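Colicin-D (Escherichia coli, PDB 5ZNM) kills Escherichia coli and close relatives as a tRNA-cleaving toxin that halts protein synthesis, represented here by its central and C-terminal RNase domains. Local coordinates at residues L48-T53 against R207-N212; N212-P217 against P228-P233; Q294-Y299 against E315-F320. All blocks are in the same frame, centred on the assembly; numbering follows the deposited sequence.

Contact 1. Residues L48-T53 against R207-N212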
ATOM      1  N   LEU A  48      16.118  -3.277  14.197  1.00 22.40           N
ATOM      2  CA  LEU A  48      15.355  -3.718  13.035  1.00 21.86           C
ATOM      3  C   LEU A  48      13.964  -4.075  13.522  1.00 21.30           C
ATOM      4  O   LEU A  48      13.821  -4.914  14.418  1.00 22.12           O
ATOM      5  CB  LEU A  48      15.995  -4.933  12.370  1.00 25.05           C
ATOM      6  CG  LEU A  48      17.249  -4.761  11.523  1.00 27.08           C
ATOM      7  CD1 LEU A  48      17.780  -6.150  11.216  1.00 23.82           C
ATOM      8  CD2 LEU A  48      16.911  -4.010  10.236  1.00 23.72           C
ATOM      9  N   VAL A  49      12.944  -3.449  12.941  1.00 18.76           N
ATOM     10  CA  VAL A  49      11.574  -3.632  13.401  1.00 19.14           C
ATOM     11  C   VAL A  49      10.729  -4.214  12.275  1.00 20.72           C
ATOM     12  O   VAL A  49      10.760  -3.722  11.135  1.00 19.58           O
ATOM     13  CB  VAL A  49      10.963  -2.311  13.904  1.00 20.23           C
ATOM     14  CG1 VAL A  49       9.538  -2.545  14.465  1.00 20.14           C
ATOM     15  CG2 VAL A  49      11.882  -1.664  14.925  1.00 20.23           C
ATOM     16  N   LEU A  50       9.986  -5.268  12.607  1.00 18.93           N
ATOM     17  CA  LEU A  50       8.861  -5.770  11.833  1.00 15.83           C
ATOM     18  C   LEU A  50       7.569  -5.187  12.393  1.00 24.73           C
ATOM     19  O   LEU A  50       7.360  -5.185  13.610  1.00 22.99           O
ATOM     20  CB  LEU A  50       8.790  -7.297  11.908  1.00 20.26           C
ATOM     21  CG  LEU A  50       9.885  -8.105  11.235  1.00 21.65           C
ATOM     22  CD1 LEU A  50       9.946  -9.512  11.818  1.00 19.80           C
ATOM     23  CD2 LEU A  50       9.607  -8.130   9.729  1.00 18.28           C
ATOM     24  N   ASN A  51       6.699  -4.708  11.517  1.00 17.21           N
ATOM     25  CA  ASN A  51       5.371  -4.288  11.932  1.00 15.71           C
ATOM     26  C   ASN A  51       4.383  -5.408  11.643  1.00 17.46           C
ATOM     27  O   ASN A  51       4.498  -6.096  10.627  1.00 22.48           O
ATOM     28  CB  ASN A  51       4.952  -3.003  11.217  1.00 19.58           C
ATOM     29  CG  ASN A  51       5.727  -1.799  11.697  1.00 28.54           C
ATOM     30  OD1 ASN A  51       6.245  -1.790  12.821  1.00 29.29           O
ATOM     31  ND2 ASN A  51       5.805  -0.763  10.851  1.00 25.24           N
ATOM     32  N   ASN A  52       3.402  -5.598  12.532  1.00 15.28           N
ATOM     33  CA  ASN A  52       2.372  -6.594  12.272  1.00 18.65           C
ATOM     34  C   ASN A  52       1.192  -6.019  11.477  1.00 19.01           C
ATOM     35  O   ASN A  52       0.046  -6.394  11.705  1.00 26.90           O
ATOM     36  CB  ASN A  52       1.902  -7.244  13.578  1.00 18.85           C
ATOM     37  CG  ASN A  52       2.821  -8.379  14.037  1.00 22.01           C
ATOM     38  OD1 ASN A  52       2.575  -9.030  15.059  1.00 27.29           O
ATOM     39  ND2 ASN A  52       3.876  -8.621  13.283  1.00 15.41           N
ATOM     40  N   THR A  53       1.465  -5.104  10.555  1.00 20.79           N
ATOM     41  CA  THR A  53       0.503  -4.689   9.540  1.00 21.52           C
ATOM     42  C   THR A  53       0.169  -5.863   8.624  1.00 20.74           C
ATOM     43  O   THR A  53       1.040  -6.369   7.916  1.00 18.75           O
ATOM     44  CB  THR A  53       1.118  -3.551   8.730  1.00 21.07           C
ATOM     45  OG1 THR A  53       1.676  -2.587   9.638  1.00 25.77           O
ATOM     46  CG2 THR A  53       0.066  -2.891   7.837  1.00 18.63           C
ATOM     47  N   ARG A 207      21.154 -12.068  16.314  1.00 18.95           N
ATOM     48  CA  ARG A 207      20.472 -10.873  15.827  1.00 23.06           C
ATOM     49  C   ARG A 207      19.108 -10.780  16.492  1.00 25.27           C
ATOM     50  O   ARG A 207      18.292 -11.703  16.386  1.00 21.84           O
ATOM     51  CB  ARG A 207      20.331 -10.918  14.308  1.00 20.91           C
ATOM     52  CG  ARG A 207      20.419  -9.571  13.572  1.00 31.66           C
ATOM     53  CD  ARG A 207      20.144  -8.359  14.439  1.00 33.80           C
ATOM     54  NE  ARG A 207      20.583  -7.122  13.795  1.00 35.08           N
ATOM     55  CZ  ARG A 207      20.109  -5.912  14.084  1.00 31.79           C
ATOM     56  NH1 ARG A 207      19.155  -5.761  15.003  1.00 22.47           N
ATOM     57  NH2 ARG A 207      20.587  -4.852  13.451  1.00 25.85           N
ATOM     58  N   THR A 208      18.855  -9.655  17.146  1.00 17.51           N
ATOM     59  CA  THR A 208      17.543  -9.336  17.692  1.00 19.12           C
ATOM     60  C   THR A 208      16.702  -8.568  16.671  1.00 19.48           C
ATOM     61  O   THR A 208      17.167  -7.572  16.110  1.00 21.85           O
ATOM     62  CB  THR A 208      17.717  -8.495  18.947  1.00 23.65           C
ATOM     63  OG1 THR A 208      18.359  -9.285  19.958  1.00 29.18           O
ATOM     64  CG2 THR A 208      16.367  -7.990  19.420  1.00 22.60           C
ATOM     65  N   ILE A 209      15.469  -9.019  16.440  1.00 17.98           N
ATOM     66  CA  ILE A 209      14.517  -8.298  15.595  1.00 14.73           C
ATOM     67  C   ILE A 209      13.327  -7.946  16.462  1.00 17.24           C
ATOM     68  O   ILE A 209      12.786  -8.819  17.144  1.00 17.43           O
ATOM     69  CB  ILE A 209      14.074  -9.133  14.379  1.00 17.17           C
ATOM     70  CG1 ILE A 209      15.275  -9.436  13.481  1.00 23.68           C
ATOM     71  CG2 ILE A 209      12.974  -8.411  13.585  1.00 16.11           C
ATOM     72  CD1 ILE A 209      15.074 -10.665  12.647  1.00 26.27           C
ATOM     73  N   LEU A 210      12.967  -6.669  16.486  1.00 19.35           N
ATOM     74  CA  LEU A 210      11.815  -6.210  17.250  1.00 20.15           C
ATOM     75  C   LEU A 210      10.548  -6.374  16.418  1.00 21.71           C
ATOM     76  O   LEU A 210      10.578  -6.276  15.190  1.00 18.53           O
ATOM     77  CB  LEU A 210      11.993  -4.743  17.648  1.00 16.14           C
ATOM     78  CG  LEU A 210      13.207  -4.445  18.526  1.00 22.91           C
ATOM     79  CD1 LEU A 210      13.360  -2.952  18.757  1.00 23.76           C
ATOM     80  CD2 LEU A 210      13.101  -5.177  19.853  1.00 26.19           C
ATOM     81  N   VAL A 211       9.425  -6.611  17.087  1.00 17.51           N
ATOM     82  CA  VAL A 211       8.145  -6.665  16.389  1.00 15.78           C
ATOM     83  C   VAL A 211       7.204  -5.693  17.075  1.00 16.95           C
ATOM     84  O   VAL A 211       6.975  -5.804  18.286  1.00 18.42           O
ATOM     85  CB  VAL A 211       7.544  -8.080  16.373  1.00 20.79           C
ATOM     86  CG1 VAL A 211       6.255  -8.094  15.586  1.00 22.41           C
ATOM     87  CG2 VAL A 211       8.515  -9.079  15.770  1.00 17.78           C
ATOM     88  N   ASN A 212       6.681  -4.730  16.315  1.00 17.20           N
ATOM     89  CA  ASN A 212       5.620  -3.870  16.813  1.00 18.73           C
ATOM     90  C   ASN A 212       4.292  -4.589  16.550  1.00 17.89           C
ATOM     91  O   ASN A 212       3.903  -4.702  15.391  1.00 19.16           O
ATOM     92  CB  ASN A 212       5.657  -2.508  16.119  1.00 19.92           C
ATOM     93  CG  ASN A 212       4.649  -1.526  16.694  1.00 21.77           C
ATOM     94  OD1 ASN A 212       3.724  -1.895  17.437  1.00 17.82           O
ATOM     95  ND2 ASN A 212       4.803  -0.263  16.317  1.00 18.79           N
TER
HETATM   96  O   HOH W   1      16.511  -4.838  16.667  1.00 23.67           O
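V49-N51 and the strand R207-N212 run side by side in the same direction, their short axes 4.5 Å apart at closest and inclined by 29°, with V49 level with L210, L50 with V211 and N51 with N212. L50 is gripped at both ends: its N-H donates to L210 O (2.8 Å), and its carbonyl O accepts from N212 N (2.8 Å). L48 O takes the N-H of L210 before this pair, and N52 N donates to N212 O after it, the alternation expected of parallel strands. These bonds attach V49-N51 as the outermost strand of a mixed four-stranded sheet in the central domain; R207-N212 in turn pairs antiparallel with strand 194-198 along its far edge. V49, L210 and N212 turn one face of the sheet to M42 of helix 32-42, with V49 CG2 lying 4.1 Å from L210 CB. On the opposite face L50 CD1 rests on I209 CG2 at 3.7 Å, beside Y264 and F262 of strand 262-267. The R207 chain bends at its second torsion (chi2 -21°) and lays its guanidinium under L48 CD1, which sits over the group's centre, 3.7 Å from CZ. The group is held by NH1 to T208 O, NH2 to G46 O and a salt bridge from NE to E125. A water accepts from L48 N and donates to T208 O, bridging the two segments.

Contact 2. Residues N212-P217 against P228-P233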
ATOM      1  N   ASN A 212       6.681  -4.730  16.315  1.00 17.20           N
ATOM      2  CA  ASN A 212       5.620  -3.870  16.813  1.00 18.73           C
ATOM      3  C   ASN A 212       4.292  -4.589  16.550  1.00 17.89           C
ATOM      4  O   ASN A 212       3.903  -4.702  15.391  1.00 19.16           O
ATOM      5  CB  ASN A 212       5.657  -2.508  16.119  1.00 19.92           C
ATOM      6  CG  ASN A 212       4.649  -1.526  16.694  1.00 21.77           C
ATOM      7  OD1 ASN A 212       3.724  -1.895  17.437  1.00 17.82           O
ATOM      8  ND2 ASN A 212       4.803  -0.263  16.317  1.00 18.79           N
ATOM      9  N   PRO A 213       3.606  -5.106  17.552  1.00 17.40           N
ATOM     10  CA  PRO A 213       2.403  -5.897  17.287  1.00 18.96           C
ATOM     11  C   PRO A 213       1.187  -5.074  16.903  1.00 21.38           C
ATOM     12  O   PRO A 213       0.178  -5.668  16.521  1.00 21.54           O
ATOM     13  CB  PRO A 213       2.166  -6.640  18.614  1.00 19.80           C
ATOM     14  CG  PRO A 213       2.790  -5.815  19.633  1.00 21.95           C
ATOM     15  CD  PRO A 213       3.907  -5.037  18.991  1.00 12.93           C
ATOM     16  N   VAL A 214       1.244  -3.747  16.965  1.00 16.89           N
ATOM     17  CA  VAL A 214       0.117  -2.897  16.595  1.00 19.32           C
ATOM     18  C   VAL A 214       0.184  -2.649  15.093  1.00 19.51           C
ATOM     19  O   VAL A 214       1.181  -2.084  14.619  1.00 20.48           O
ATOM     20  CB  VAL A 214       0.144  -1.569  17.360  1.00 19.35           C
ATOM     21  CG1 VAL A 214      -1.092  -0.745  17.018  1.00 16.45           C
ATOM     22  CG2 VAL A 214       0.245  -1.801  18.877  1.00 21.92           C
ATOM     23  N   PRO A 215      -0.852  -3.005  14.322  1.00 17.15           N
ATOM     24  CA  PRO A 215      -0.848  -2.665  12.894  1.00 19.22           C
ATOM     25  C   PRO A 215      -0.606  -1.179  12.709  1.00 18.62           C
ATOM     26  O   PRO A 215      -1.111  -0.348  13.463  1.00 18.55           O
ATOM     27  CB  PRO A 215      -2.245  -3.085  12.418  1.00 18.10           C
ATOM     28  CG  PRO A 215      -2.660  -4.176  13.421  1.00 15.06           C
ATOM     29  CD  PRO A 215      -2.099  -3.689  14.728  1.00 13.95           C
ATOM     30  N   GLN A 216       0.221  -0.849  11.728  1.00 18.58           N
ATOM     31  CA  GLN A 216       0.592   0.542  11.568  1.00 20.01           C
ATOM     32  C   GLN A 216       1.029   0.811  10.134  1.00 24.94           C
ATOM     33  O   GLN A 216       2.233   0.954   9.862  1.00 26.61           O
ATOM     34  CB  GLN A 216       1.712   0.900  12.539  1.00 21.80           C
ATOM     35  CG  GLN A 216       1.757   2.358  12.929  1.00 23.76           C
ATOM     36  CD  GLN A 216       2.612   2.552  14.165  1.00 28.27           C
ATOM     37  OE1 GLN A 216       3.835   2.595  14.069  1.00 21.85           O
ATOM     38  NE2 GLN A 216       1.974   2.621  15.339  1.00 21.78           N
ATOM     39  N   PRO A 217       0.088   0.882   9.193  1.00 23.78           N
ATOM     40  CA  PRO A 217       0.468   1.200   7.804  1.00 22.06           C
ATOM     41  C   PRO A 217       1.077   2.585   7.648  1.00 28.36           C
ATOM     42  O   PRO A 217       1.826   2.821   6.691  1.00 27.59           O
ATOM     43  CB  PRO A 217      -0.862   1.065   7.044  1.00 23.58           C
ATOM     44  CG  PRO A 217      -1.907   1.299   8.077  1.00 23.88           C
ATOM     45  CD  PRO A 217      -1.364   0.695   9.343  1.00 21.70           C
ATOM     46  N   PRO A 228      -2.627   5.318  23.242  1.00 19.39           N
ATOM     47  CA  PRO A 228      -1.165   5.171  23.119  1.00 22.75           C
ATOM     48  C   PRO A 228      -0.775   3.843  22.479  1.00 19.01           C
ATOM     49  O   PRO A 228      -1.270   2.780  22.853  1.00 22.98           O
ATOM     50  CB  PRO A 228      -0.674   5.266  24.570  1.00 23.74           C
ATOM     51  CG  PRO A 228      -1.805   5.999  25.311  1.00 23.60           C
ATOM     52  CD  PRO A 228      -3.046   5.529  24.642  1.00 21.86           C
ATOM     53  N   VAL A 229       0.116   3.921  21.493  1.00 17.13           N
ATOM     54  CA  VAL A 229       0.721   2.734  20.873  1.00 15.74           C
ATOM     55  C   VAL A 229       2.158   3.066  20.511  1.00 18.15           C
ATOM     56  O   VAL A 229       2.504   4.227  20.300  1.00 19.19           O
ATOM     57  CB  VAL A 229      -0.034   2.277  19.596  1.00 17.50           C
ATOM     58  CG1 VAL A 229      -1.503   1.857  19.873  1.00 17.27           C
ATOM     59  CG2 VAL A 229       0.044   3.361  18.492  1.00 20.01           C
ATOM     60  N   PRO A 230       3.017   2.039  20.441  1.00 15.69           N
ATOM     61  CA  PRO A 230       4.372   2.277  19.925  1.00 19.57           C
ATOM     62  C   PRO A 230       4.295   2.721  18.478  1.00 17.03           C
ATOM     63  O   PRO A 230       3.426   2.290  17.719  1.00 16.83           O
ATOM     64  CB  PRO A 230       5.056   0.908  20.048  1.00 20.24           C
ATOM     65  CG  PRO A 230       4.176   0.098  20.958  1.00 22.26           C
ATOM     66  CD  PRO A 230       2.790   0.616  20.723  1.00 16.88           C
ATOM     67  N   VAL A 231       5.220   3.588  18.096  1.00 16.60           N
ATOM     68  CA  VAL A 231       5.265   4.107  16.734  1.00 16.79           C
ATOM     69  C   VAL A 231       6.585   3.656  16.124  1.00 22.29           C
ATOM     70  O   VAL A 231       7.665   4.037  16.594  1.00 24.37           O
ATOM     71  CB  VAL A 231       5.094   5.629  16.695  1.00 21.10           C
ATOM     72  CG1 VAL A 231       5.357   6.162  15.290  1.00 18.86           C
ATOM     73  CG2 VAL A 231       3.649   5.979  17.098  1.00 21.71           C
ATOM     74  N   THR A 232       6.502   2.797  15.124  1.00 20.93           N
ATOM     75  CA  THR A 232       7.705   2.347  14.429  1.00 24.17           C
ATOM     76  C   THR A 232       8.268   3.484  13.582  1.00 21.56           C
ATOM     77  O   THR A 232       7.502   4.161  12.877  1.00 18.41           O
ATOM     78  CB  THR A 232       7.373   1.146  13.547  1.00 21.06           C
ATOM     79  OG1 THR A 232       6.775   0.123  14.348  1.00 23.33           O
ATOM     80  CG2 THR A 232       8.637   0.600  12.878  1.00 26.06           C
ATOM     81  N   PRO A 233       9.575   3.759  13.647  1.00 22.02           N
ATOM     82  CA  PRO A 233      10.141   4.813  12.793  1.00 24.81           C
ATOM     83  C   PRO A 233       9.904   4.482  11.331  1.00 21.15           C
ATOM     84  O   PRO A 233      10.085   3.344  10.904  1.00 24.00           O
ATOM     85  CB  PRO A 233      11.634   4.799  13.149  1.00 26.35           C
ATOM     86  CG  PRO A 233      11.652   4.277  14.562  1.00 24.37           C
ATOM     87  CD  PRO A 233      10.561   3.249  14.615  1.00 19.67           C
TER
HETATM   88  O   HOH W   2       4.984   3.423  11.963  1.00 26.95           O
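Beyond N212, where strand 207-212 ends, neither segment is regular; the two pass with N212 CA 7.0 Å from T232 CA and V214 CA 7.1 Å from V229 CA, a separation bridged by side chains. N212 and Q216 do most of the polar work. The Q216 carboxamide meets the backbone of the other segment with both of its ends: NE2 donates to P230 O at 2.8 Å, and OE1 accepts from T232 N at 2.9 Å, both bonds lying in the plane of the accepting carbonyl. Its reach comes from a chain that stays extended beyond CG, with CG swung far from the backbone N (chi1 -153°). The N212 amide comes in beside it. Its ND2 gives a nearly straight bond of 2.8 Å to T232 OG1, in the plane of the amide, and a weak one to P230 O, which therefore receives two side-chain amides. At its other end N212 OD1 accepts from V214 N at 3.1 Å, closing an Asx turn in which the donor stands above the carbonyl plane. T232 OG1 is bonded on to N51 of strand 49-51, tying the loop to the sheet edge. Next to this polar group V214 CG1 touches V229 CG1 at 3.9 Å, while V214 CG2 lies against P230 CD; A270 of the second subunit packs on both valines. A water donates to both Q216 OE1 and T232 O. Prolines lack an N-H and leave these segments few backbone donors for mutual pairing. The buried Q216 carboxamide acts as a surrogate peptide group, satisfying P230 O and T232 N, and N212 adds its hydroxyl bond, consistent with side chains, not backbone pairing, holding the segments together.

Contact 3. Residues Q294-Y299 against E315-F320. With SO4 (sulfate ion), chain E.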
ATOM      1  N   GLN A 294      32.930  -6.336  -2.929  1.00 18.39           N
ATOM      2  CA  GLN A 294      34.138  -5.530  -2.780  1.00 19.61           C
ATOM      3  C   GLN A 294      35.224  -6.272  -1.999  1.00 15.54           C
ATOM      4  O   GLN A 294      36.409  -6.188  -2.345  1.00 14.69           O
ATOM      5  CB  GLN A 294      33.812  -4.189  -2.108  1.00 17.56           C
ATOM      6  CG  GLN A 294      34.944  -3.128  -2.215  1.00 16.44           C
ATOM      7  CD  GLN A 294      35.110  -2.587  -3.632  1.00 18.88           C
ATOM      8  OE1 GLN A 294      34.278  -2.843  -4.495  1.00 18.06           O
ATOM      9  NE2 GLN A 294      36.188  -1.831  -3.875  1.00 19.17           N
ATOM     10  N   LEU A 295      34.853  -6.989  -0.937  1.00 12.91           N
ATOM     11  CA  LEU A 295      35.832  -7.797  -0.210  1.00 13.61           C
ATOM     12  C   LEU A 295      36.526  -8.785  -1.138  1.00 19.52           C
ATOM     13  O   LEU A 295      37.748  -8.984  -1.060  1.00 19.88           O
ATOM     14  CB  LEU A 295      35.140  -8.537   0.945  1.00 14.50           C
ATOM     15  CG  LEU A 295      34.678  -7.668   2.124  1.00 16.25           C
ATOM     16  CD1 LEU A 295      33.615  -8.410   2.964  1.00 16.52           C
ATOM     17  CD2 LEU A 295      35.863  -7.290   3.026  1.00 18.13           C
ATOM     18  N   ASP A 296      35.759  -9.410  -2.030  1.00 18.71           N
ATOM     19  CA  ASP A 296      36.335 -10.354  -2.984  1.00 17.97           C
ATOM     20  C   ASP A 296      37.286  -9.640  -3.943  1.00 16.94           C
ATOM     21  O   ASP A 296      38.416 -10.091  -4.169  1.00 19.51           O
ATOM     22  CB  ASP A 296      35.190 -11.040  -3.730  1.00 20.68           C
ATOM     23  CG  ASP A 296      35.659 -12.050  -4.731  1.00 28.76           C
ATOM     24  OD1 ASP A 296      36.136 -11.645  -5.799  1.00 32.73           O
ATOM     25  OD2 ASP A 296      35.523 -13.256  -4.455  1.00 36.47           O
ATOM     26  N   LYS A 297      36.852  -8.499  -4.484  1.00 17.52           N
ATOM     27  CA  LYS A 297      37.692  -7.709  -5.394  1.00 19.36           C
ATOM     28  C   LYS A 297      39.027  -7.329  -4.770  1.00 17.06           C
ATOM     29  O   LYS A 297      40.043  -7.244  -5.469  1.00 18.67           O
ATOM     30  CB  LYS A 297      36.967  -6.425  -5.806  1.00 25.30           C
ATOM     31  CG  LYS A 297      36.296  -6.461  -7.155  1.00 40.47           C
ATOM     32  CD  LYS A 297      36.187  -5.054  -7.732  1.00 44.90           C
ATOM     33  CE  LYS A 297      35.165  -4.233  -6.984  1.00 44.78           C
ATOM     34  NZ  LYS A 297      34.821  -2.945  -7.663  1.00 45.97           N
ATOM     35  N   LYS A 298      39.040  -7.007  -3.477  1.00 19.00           N
ATOM     36  CA  LYS A 298      40.239  -6.462  -2.852  1.00 18.18           C
ATOM     37  C   LYS A 298      40.965  -7.474  -1.969  1.00 16.12           C
ATOM     38  O   LYS A 298      41.895  -7.101  -1.238  1.00 16.22           O
ATOM     39  CB  LYS A 298      39.878  -5.211  -2.049  1.00 15.11           C
ATOM     40  CG  LYS A 298      39.177  -4.114  -2.880  1.00 14.08           C
ATOM     41  CD  LYS A 298      40.056  -3.665  -4.061  1.00 18.45           C
ATOM     42  CE  LYS A 298      39.432  -2.525  -4.868  1.00 20.11           C
ATOM     43  NZ  LYS A 298      40.343  -2.082  -6.001  1.00 22.91           N
ATOM     44  N   TYR A 299      40.566  -8.745  -2.022  1.00 14.76           N
ATOM     45  CA  TYR A 299      41.186  -9.762  -1.182  1.00 18.24           C
ATOM     46  C   TYR A 299      42.665  -9.941  -1.501  1.00 24.54           C
ATOM     47  O   TYR A 299      43.413 -10.459  -0.662  1.00 15.66           O
ATOM     48  CB  TYR A 299      40.439 -11.088  -1.334  1.00 19.97           C
ATOM     49  CG  TYR A 299      40.913 -12.136  -0.360  1.00 14.75           C
ATOM     50  CD1 TYR A 299      40.487 -12.113   0.956  1.00 14.45           C
ATOM     51  CD2 TYR A 299      41.806 -13.131  -0.749  1.00 20.29           C
ATOM     52  CE1 TYR A 299      40.924 -13.053   1.864  1.00 13.90           C
ATOM     53  CE2 TYR A 299      42.262 -14.082   0.158  1.00 15.69           C
ATOM     54  CZ  TYR A 299      41.808 -14.031   1.465  1.00 13.30           C
ATOM     55  OH  TYR A 299      42.225 -14.959   2.383  1.00 16.85           O
ATOM     56  N   GLU A 315      34.613 -17.899   4.750  1.00 17.27           N
ATOM     57  CA  GLU A 315      35.514 -17.850   5.889  1.00 15.09           C
ATOM     58  C   GLU A 315      36.638 -16.829   5.686  1.00 13.25           C
ATOM     59  O   GLU A 315      36.913 -16.006   6.567  1.00 14.80           O
ATOM     60  CB  GLU A 315      36.059 -19.261   6.087  1.00 28.65           C
ATOM     61  CG  GLU A 315      36.982 -19.474   7.193  1.00 35.68           C
ATOM     62  CD  GLU A 315      37.342 -20.951   7.318  1.00 40.39           C
ATOM     63  OE1 GLU A 315      36.501 -21.712   7.831  1.00 31.21           O
ATOM     64  OE2 GLU A 315      38.443 -21.344   6.879  1.00 39.65           O
ATOM     65  N   THR A 316      37.292 -16.848   4.527  1.00 18.07           N
ATOM     66  CA  THR A 316      38.433 -15.950   4.379  1.00 16.73           C
ATOM     67  C   THR A 316      37.996 -14.519   4.083  1.00 17.93           C
ATOM     68  O   THR A 316      38.659 -13.571   4.530  1.00 15.88           O
ATOM     69  CB  THR A 316      39.392 -16.464   3.296  1.00 15.83           C
ATOM     70  OG1 THR A 316      38.738 -16.479   2.011  1.00 18.13           O
ATOM     71  CG2 THR A 316      39.845 -17.866   3.632  1.00 15.05           C
ATOM     72  N   LEU A 317      36.883 -14.333   3.366  1.00 16.04           N
ATOM     73  CA  LEU A 317      36.362 -12.978   3.195  1.00 15.95           C
ATOM     74  C   LEU A 317      35.883 -12.399   4.515  1.00 18.71           C
ATOM     75  O   LEU A 317      35.982 -11.187   4.718  1.00 15.06           O
ATOM     76  CB  LEU A 317      35.223 -12.940   2.166  1.00 17.03           C
ATOM     77  CG  LEU A 317      35.567 -13.359   0.731  1.00 21.78           C
ATOM     78  CD1 LEU A 317      34.377 -13.090  -0.204  1.00 20.46           C
ATOM     79  CD2 LEU A 317      36.829 -12.663   0.228  1.00 20.31           C
ATOM     80  N   THR A 318      35.358 -13.245   5.420  1.00 15.21           N
ATOM     81  CA  THR A 318      35.015 -12.774   6.759  1.00 16.95           C
ATOM     82  C   THR A 318      36.269 -12.409   7.552  1.00 14.62           C
ATOM     83  O   THR A 318      36.270 -11.413   8.287  1.00 14.12           O
ATOM     84  CB  THR A 318      34.167 -13.829   7.487  1.00 18.08           C
ATOM     85  OG1 THR A 318      32.963 -14.067   6.733  1.00 18.74           O
ATOM     86  CG2 THR A 318      33.787 -13.363   8.894  1.00 17.07           C
ATOM     87  N   LYS A 319      37.355 -13.180   7.400  1.00 12.58           N
ATOM     88  CA  LYS A 319      38.633 -12.783   8.004  1.00 14.80           C
ATOM     89  C   LYS A 319      39.045 -11.384   7.556  1.00 12.63           C
ATOM     90  O   LYS A 319      39.447 -10.546   8.375  1.00 15.23           O
ATOM     91  CB  LYS A 319      39.741 -13.778   7.630  1.00 15.09           C
ATOM     92  CG  LYS A 319      39.755 -15.097   8.379  1.00 15.31           C
ATOM     93  CD  LYS A 319      41.124 -15.798   8.117  1.00 19.80           C
ATOM     94  CE  LYS A 319      41.150 -17.199   8.725  1.00 21.83           C
ATOM     95  NZ  LYS A 319      42.451 -17.858   8.435  1.00 17.84           N
ATOM     96  N   PHE A 320      38.977 -11.128   6.240  1.00 14.28           N
ATOM     97  CA  PHE A 320      39.374  -9.836   5.673  1.00 13.91           C
ATOM     98  C   PHE A 320      38.479  -8.716   6.193  1.00 14.64           C
ATOM     99  O   PHE A 320      38.964  -7.662   6.624  1.00 17.92           O
ATOM    100  CB  PHE A 320      39.294  -9.934   4.144  1.00 15.34           C
ATOM    101  CG  PHE A 320      39.903  -8.764   3.381  1.00 14.83           C
ATOM    102  CD1 PHE A 320      40.984  -8.067   3.873  1.00 16.62           C
ATOM    103  CD2 PHE A 320      39.387  -8.405   2.139  1.00 16.86           C
ATOM    104  CE1 PHE A 320      41.550  -7.015   3.140  1.00 18.02           C
ATOM    105  CE2 PHE A 320      39.929  -7.354   1.403  1.00 17.04           C
ATOM    106  CZ  PHE A 320      41.023  -6.659   1.908  1.00 16.29           C
TER
HETATM  107  S   SO4 E 703      37.120  -0.478  -7.724  1.00 48.94           S
HETATM  108  O1  SO4 E 703      36.481  -0.751  -6.442  1.00 33.19           O
HETATM  109  O2  SO4 E 703      36.749   0.880  -8.119  1.00 57.03           O
HETATM  110  O3  SO4 E 703      38.575  -0.606  -7.599  1.00 39.02           O
HETATM  111  O4  SO4 E 703      36.653  -1.418  -8.742  1.00 48.47           O
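In the C-terminal tRNase domain, helices 292-297 and 314-329 are joined by a loop, and this contact packs the end of the first helix and the residues just after it against the early turns of the second. Y299 and F320 form its aromatic centre. They make an offset edge-to-face pair, the tyrosine edge directed at the phenylalanine face, with ring centroids 5.8 Å apart and planes at 89°. Both side chains extend with CG opposite the backbone N (chi1 -173° for Y299, -170° for F320) and point in opposing senses alongside one another, so that Y299 CD1 comes within 4.0 Å of F320 CB. Beyond it the Y299 ring crosses T316 at about a right angle, and its hydroxyl, 3.3 Å from T316 CB, is hydrogen-bonded to D309 O in the connecting loop. L317 CD2 also lies against the ring, 3.8 Å from Y299 CD1. The F320 ring meets L295 O at its edge, and its CD2 touches L295 CD2 at 3.8 Å. D296 touches L317 through CB while its carboxylate forms a salt bridge with K312. Away from this interface, a sulfate, probably from the crystallisation liquor, is held by Q294 NE2 in a nearly linear bond to O1 (2.8 Å), by K297 NZ to O4 and, weakly, O1, and by K298 NZ to O3. Q294 NE2 also donates to L366 O of strand 365-370. These donors are consistent with a surface able to take phosphate groups, beside a loop-joined helix pair packed through aromatic and leucine side chains in the nuclease domain.

Overall arrangement
Along the chain the three contacts follow in series. Contacts 1 and 2 adjoin within the central domain, their centres 10 Å apart: N212 belongs to both, ending strand 207-212 and starting the loop that contact 2 closes, and T53 OG1 probably hydrogen-bonds Q216 N at 3.1 Å. The edge of the mixed sheet and the proline-rich loop thus form one continuous unit beside helix 32-42. Contact 3 belongs to the C-terminal tRNase domain, with its centre about 30 Å from that of contact 1 and about 39 Å from that of contact 2, touching neither. The separation is consistent with a modular toxin whose nuclease part, helices and a sheet, folds apart from the central domain.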